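Local coordinates for EGF family domain-containing protein (Toxoplasma gondii, PDB 4Z80) that probably acts as an AMA-family surface antigen that binds a RON2-type partner, an interaction linked to the moving junction of host-cell invasion, at residues S74-I79 and Y268-N273; R347-N352 and P454-D459. One frame throughout, in Å; residues are numbered along the deposited sequence.

How the contacts relate
Contact 1 (74-79 with 268-273) and contact 2 (347-352 with 454-459) lie on opposite sides of the chain's centre, with centres 44 Å apart and nearest atoms about 28 Å apart. Along the sequence they follow in series: contact 1 closes before contact 2 opens, and they share no strand or helix. Contact 1 ties the loop before helix 80-84 to the loop before strand 280-283, beside the bound TgRON2L1 peptide. In contact 2, segment 347-352 is backbone-bonded to edge strand 443-447 and bridged to 454-459. Contact 1 thus borders the bound peptide, whereas contact 2 joins two segments of the chain with no other chain of the assembly touching them.

Contact 1: S74-I79 and Y268-N273; sequences SSSAKI and YKSGGN
Tyr268 sets its hydroxyl end against Ala77: OH lies 3.2 Å from Ala77 CA, while Ala77 CB is 3.9 Å from Tyr268 CZ, the ring meeting the alanine obliquely. With CG anti to the backbone N (chi1 171°), the phenol is carried across to the other loop. A water at the ring edge, in its plane, bonds to Tyr268 OH at 2.6 Å and also to Ser76 OG. Ser76 OG makes a direct hydroxyl-hydroxyl hydrogen bond as well, 2.9 Å to Ser270 OG. Farther along, Lys78 runs out extended and crosses the Asn273 amide at a slant, its CD 3.7 Å from Asn273 ND2; a second water accepts from both Lys78 NZ and Asn273 ND2 and joins the two ends. The backbones also meet, at a single bridge between Lys78 and Asn273. Lys78 N donates to Gly272 O (3.0 Å, 157°) from above the carbonyl plane, whereas Gly271 N to Ser76 O, at 2.9 Å, is weak because its angle is only 129°. Gly271 sits within a type II turn, Lys269 to Gly272, and its positive phi favours glycine. The disulfide Cys72-Cys274 flanks both loops, and Lys78 also bonds Cys274 through the backbone. Lys82 of helix 80-84 binds Ala77 O, and Tyr268, in the loop between helix 252-262 and strand 280-283, donates its N-H to Asn9 OD1 of the bound TgRON2L1 peptide.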
loop_
_atom_site.group_PDB
_atom_site.type_symbol
_atom_site.label_atom_id
_atom_site.label_comp_id
_atom_site.label_asym_id
_atom_site.label_seq_id
_atom_site.Cartn_x
_atom_site.Cartn_y
_atom_site.Cartn_z
ATOM N N SER A 74 -20.691 5.178 5.210
ATOM C CA SER A 74 -21.528 5.844 6.212
ATOM C C SER A 74 -20.866 7.092 6.781
ATOM O O SER A 74 -19.649 7.126 6.975
ATOM C CB SER A 74 -21.845 4.888 7.356
ATOM O OG SER A 74 -22.494 5.572 8.420
ATOM N N SER A 75 -21.676 8.106 7.075
ATOM C CA SER A 75 -21.159 9.334 7.666
ATOM C C SER A 75 -20.628 9.080 9.074
ATOM O O SER A 75 -19.834 9.869 9.586
ATOM C CB SER A 75 -22.240 10.420 7.698
ATOM O OG SER A 75 -23.378 9.984 8.420
ATOM N N SER A 76 -21.051 7.977 9.692
ATOM C CA SER A 76 -20.596 7.642 11.039
ATOM C C SER A 76 -19.393 6.702 11.021
ATOM O O SER A 76 -18.882 6.326 12.073
ATOM C CB SER A 76 -21.733 7.016 11.848
ATOM O OG SER A 76 -22.158 5.797 11.272
ATOM N N ALA A 77 -18.948 6.314 9.829
ATOM C CA ALA A 77 -17.736 5.513 9.701
ATOM C C ALA A 77 -16.517 6.414 9.833
ATOM O O ALA A 77 -16.416 7.419 9.135
ATOM C CB ALA A 77 -17.714 4.784 8.375
ATOM N N LYS A 78 -15.598 6.060 10.722
ATOM C CA LYS A 78 -14.365 6.825 10.851
ATOM C C LYS A 78 -13.332 6.298 9.865
ATOM O O LYS A 78 -13.014 5.114 9.861
ATOM C CB LYS A 78 -13.822 6.757 12.275
ATOM C CG LYS A 78 -12.564 7.580 12.480
ATOM C CD LYS A 78 -12.135 7.592 13.936
ATOM C CE LYS A 78 -10.856 8.392 14.121
ATOM N NZ LYS A 78 -10.474 8.515 15.552
ATOM N N ILE A 79 -12.827 7.187 9.020
ATOM C CA ILE A 79 -11.721 6.872 8.127
ATOM C C ILE A 79 -10.604 7.853 8.467
ATOM O O ILE A 79 -10.866 9.039 8.636
ATOM C CB ILE A 79 -12.126 6.982 6.652
ATOM C CG1 ILE A 79 -13.419 6.186 6.407
ATOM C CG2 ILE A 79 -10.992 6.477 5.763
ATOM C CD1 ILE A 79 -13.906 6.231 5.013
ATOM N N TYR A 268 -16.083 -3.644 12.254
ATOM C CA TYR A 268 -16.588 -2.282 12.196
ATOM C C TYR A 268 -17.883 -2.147 12.984
ATOM O O TYR A 268 -18.822 -2.922 12.796
ATOM C CB TYR A 268 -16.838 -1.818 10.756
ATOM C CG TYR A 268 -17.567 -0.494 10.751
ATOM C CD1 TYR A 268 -16.928 0.668 11.169
ATOM C CD2 TYR A 268 -18.905 -0.413 10.392
ATOM C CE1 TYR A 268 -17.593 1.873 11.202
ATOM C CE2 TYR A 268 -19.579 0.795 10.425
ATOM C CZ TYR A 268 -18.913 1.933 10.826
ATOM O OH TYR A 268 -19.570 3.138 10.867
ATOM N N LYS A 269 -17.915 -1.148 13.857
ATOM C CA LYS A 269 -19.125 -0.760 14.573
ATOM C C LYS A 269 -19.266 0.751 14.470
ATOM O O LYS A 269 -18.268 1.475 14.545
ATOM C CB LYS A 269 -19.060 -1.217 16.026
ATOM C CG LYS A 269 -20.275 -0.877 16.853
ATOM C CD LYS A 269 -20.160 -1.573 18.193
ATOM C CE LYS A 269 -21.366 -1.334 19.077
ATOM N NZ LYS A 269 -21.322 -2.209 20.282
ATOM N N SER A 270 -20.505 1.206 14.288
ATOM C CA SER A 270 -20.812 2.613 14.036
ATOM C C SER A 270 -20.014 3.531 14.952
ATOM O O SER A 270 -19.977 3.337 16.165
ATOM C CB SER A 270 -22.315 2.864 14.214
ATOM O OG SER A 270 -22.716 4.056 13.564
ATOM N N GLY A 271 -19.351 4.517 14.355
ATOM C CA GLY A 271 -18.542 5.460 15.107
ATOM C C GLY A 271 -17.072 5.080 15.220
ATOM O O GLY A 271 -16.248 5.915 15.587
ATOM N N GLY A 272 -16.744 3.826 14.915
ATOM C CA GLY A 272 -15.372 3.342 15.018
ATOM C C GLY A 272 -14.664 3.403 13.677
ATOM O O GLY A 272 -15.277 3.745 12.673
ATOM N N ASN A 273 -13.369 3.099 13.662
ATOM C CA ASN A 273 -12.631 3.021 12.404
ATOM C C ASN A 273 -13.189 1.935 11.499
ATOM O O ASN A 273 -13.445 0.814 11.937
ATOM C CB ASN A 273 -11.143 2.769 12.659
ATOM C CG ASN A 273 -10.380 4.042 12.963
ATOM O OD1 ASN A 273 -9.888 4.729 12.061
ATOM N ND2 ASN A 273 -10.276 4.362 14.233
HETATM O O HOH W 1 -22.156 3.189 10.406
HETATM O O HOH W 2 -9.983 4.191 9.183
HETATM O O HOH W 3 -8.709 6.290 15.477
#

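Contact 2: R347-N352 and P454-D459; sequences REPLKN and PSIAID
A single bridge with the bonding pattern of a parallel pair, at the edge of the antiparallel sheet ending in strand 443-447, joins Leu350 to Ile458. Ile458 N donates to Pro349 O (3.1 Å, 152°), and Lys351 N donates to Ile458 O at 2.9 Å, from a position 43° out of the carbonyl plane. The touching parts run 66° apart, consistent with pairing limited to one bridge. Two CA-H...O contacts support it, including Leu350 CA to Ile458 O at 3.2 Å. Around the bridge, Ala457 CB packs against Lys351 CB at 3.7 Å and also meets the Pro349 ring. Ile456 has CG1 between its backbone N and carbonyl carbon, which brings CD1 over one face of the Arg347 guanidinium, 3.6 Å from NH1. That NH1 is hydrogen-bonded to Ser327 O, so the methyl rests on a guanidinium held from elsewhere. Glu348 crosses Ile458 at a slant, OE1 3.6 Å from CD1, a contact of carboxylate with methyl. At the far end the Lys351 chain passes across Asp459 at a slant, CE 3.4 Å from Asp459 OD1, while Lys351 NZ stays 4.5 Å from that oxygen, beyond salt-bridge range; a water joins Asp459 OD1 to Lys351 O. Pro349 and Ala457 pack on Met444. Segment 347-352 is bonded to edge strand 443-447 through Leu350 and Ala445, and 454-459 joins it by one parallel-type bridge, beside a sheet that probably belongs to a PAN-type domain.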
loop_
_atom_site.group_PDB
_atom_site.type_symbol
_atom_site.label_atom_id
_atom_site.label_comp_id
_atom_site.label_asym_id
_atom_site.label_seq_id
_atom_site.Cartn_x
_atom_site.Cartn_y
_atom_site.Cartn_z
ATOM N N ARG A 347 10.565 -0.872 -11.559
ATOM C CA ARG A 347 11.219 -0.429 -10.342
ATOM C C ARG A 347 12.470 0.388 -10.597
ATOM O O ARG A 347 12.706 1.398 -9.936
ATOM C CB ARG A 347 11.569 -1.646 -9.486
ATOM C CG ARG A 347 12.244 -1.330 -8.176
ATOM C CD ARG A 347 12.438 -2.592 -7.368
ATOM N NE ARG A 347 13.519 -3.379 -7.930
ATOM C CZ ARG A 347 14.744 -3.465 -7.421
ATOM N NH1 ARG A 347 15.071 -2.833 -6.303
ATOM N NH2 ARG A 347 15.649 -4.208 -8.036
ATOM N N GLU A 348 13.284 -0.051 -11.545
ATOM C CA GLU A 348 14.603 0.530 -11.715
ATOM C C GLU A 348 14.603 1.765 -12.605
ATOM O O GLU A 348 13.881 1.813 -13.598
ATOM C CB GLU A 348 15.556 -0.494 -12.318
ATOM C CG GLU A 348 15.619 -1.828 -11.572
ATOM C CD GLU A 348 14.592 -2.856 -12.037
ATOM O OE1 GLU A 348 13.692 -2.525 -12.837
ATOM O OE2 GLU A 348 14.706 -4.025 -11.599
ATOM N N PRO A 349 15.442 2.757 -12.268
ATOM C CA PRO A 349 15.681 3.811 -13.250
ATOM C C PRO A 349 16.271 3.238 -14.522
ATOM O O PRO A 349 16.762 2.106 -14.503
ATOM C CB PRO A 349 16.679 4.743 -12.545
ATOM C CG PRO A 349 16.579 4.429 -11.123
ATOM C CD PRO A 349 16.208 2.978 -11.034
ATOM N N LEU A 350 16.233 4.006 -15.607
ATOM C CA LEU A 350 16.729 3.529 -16.888
ATOM C C LEU A 350 18.101 4.144 -17.159
ATOM O O LEU A 350 18.231 5.359 -17.333
ATOM C CB LEU A 350 15.741 3.862 -18.002
ATOM C CG LEU A 350 14.290 3.427 -17.780
ATOM C CD1 LEU A 350 13.422 3.975 -18.882
ATOM C CD2 LEU A 350 14.198 1.902 -17.695
ATOM N N LYS A 351 19.139 3.311 -17.201
ATOM C CA LYS A 351 20.479 3.831 -17.401
ATOM C C LYS A 351 20.733 4.190 -18.859
ATOM O O LYS A 351 20.206 3.561 -19.785
ATOM C CB LYS A 351 21.538 2.828 -16.918
ATOM C CG LYS A 351 21.629 1.545 -17.721
ATOM C CD LYS A 351 22.857 0.748 -17.292
ATOM C CE LYS A 351 22.985 -0.540 -18.087
ATOM N NZ LYS A 351 24.245 -1.250 -17.749
ATOM N N ASN A 352 21.523 5.242 -19.035
ATOM C CA ASN A 352 22.094 5.603 -20.321
ATOM C C ASN A 352 21.062 5.964 -21.375
ATOM O O ASN A 352 21.284 5.751 -22.559
ATOM C CB ASN A 352 22.986 4.461 -20.832
ATOM C CG ASN A 352 24.186 4.215 -19.941
ATOM O OD1 ASN A 352 24.347 3.130 -19.385
ATOM N ND2 ASN A 352 25.038 5.228 -19.796
ATOM N N PRO A 454 20.435 5.081 -8.260
ATOM C CA PRO A 454 20.996 4.969 -9.607
ATOM C C PRO A 454 21.802 3.684 -9.812
ATOM O O PRO A 454 21.990 3.275 -10.959
ATOM C CB PRO A 454 21.895 6.210 -9.715
ATOM C CG PRO A 454 22.209 6.583 -8.322
ATOM C CD PRO A 454 21.005 6.219 -7.512
ATOM N N SER A 455 22.238 3.045 -8.729
ATOM C CA SER A 455 23.120 1.886 -8.850
ATOM C C SER A 455 22.377 0.620 -9.278
ATOM O O SER A 455 23.009 -0.372 -9.649
ATOM C CB SER A 455 23.861 1.633 -7.532
ATOM O OG SER A 455 23.015 1.073 -6.541
ATOM N N ILE A 456 21.045 0.646 -9.241
ATOM C CA ILE A 456 20.258 -0.500 -9.709
ATOM C C ILE A 456 19.690 -0.278 -11.109
ATOM O O ILE A 456 18.938 -1.113 -11.619
ATOM C CB ILE A 456 19.083 -0.842 -8.754
ATOM C CG1 ILE A 456 17.993 0.243 -8.767
ATOM C CG2 ILE A 456 19.623 -1.074 -7.338
ATOM C CD1 ILE A 456 16.783 -0.107 -7.923
ATOM N N ALA A 457 20.043 0.839 -11.739
ATOM C CA ALA A 457 19.470 1.163 -13.033
ATOM C C ALA A 457 19.763 0.080 -14.068
ATOM O O ALA A 457 20.843 -0.517 -14.081
ATOM C CB ALA A 457 19.991 2.509 -13.528
ATOM N N ILE A 458 18.791 -0.156 -14.935
ATOM C CA ILE A 458 18.962 -1.101 -16.032
ATOM C C ILE A 458 18.519 -0.499 -17.362
ATOM O O ILE A 458 18.051 0.637 -17.431
ATOM C CB ILE A 458 18.192 -2.416 -15.773
ATOM C CG1 ILE A 458 16.686 -2.163 -15.733
ATOM C CG2 ILE A 458 18.668 -3.064 -14.484
ATOM C CD1 ILE A 458 15.840 -3.442 -15.559
ATOM N N ASP A 459 18.693 -1.255 -18.434
ATOM C CA ASP A 459 18.293 -0.801 -19.756
ATOM C C ASP A 459 16.792 -0.866 -19.962
ATOM O O ASP A 459 16.126 -1.746 -19.424
ATOM C CB ASP A 459 18.962 -1.647 -20.833
ATOM C CG ASP A 459 20.458 -1.593 -20.759
ATOM O OD1 ASP A 459 21.012 -0.476 -20.805
ATOM O OD2 ASP A 459 21.083 -2.671 -20.658
HETATM O O HOH W 4 20.389 1.842 -21.980
HETATM O O HOH W 5 22.311 -2.602 -15.601
#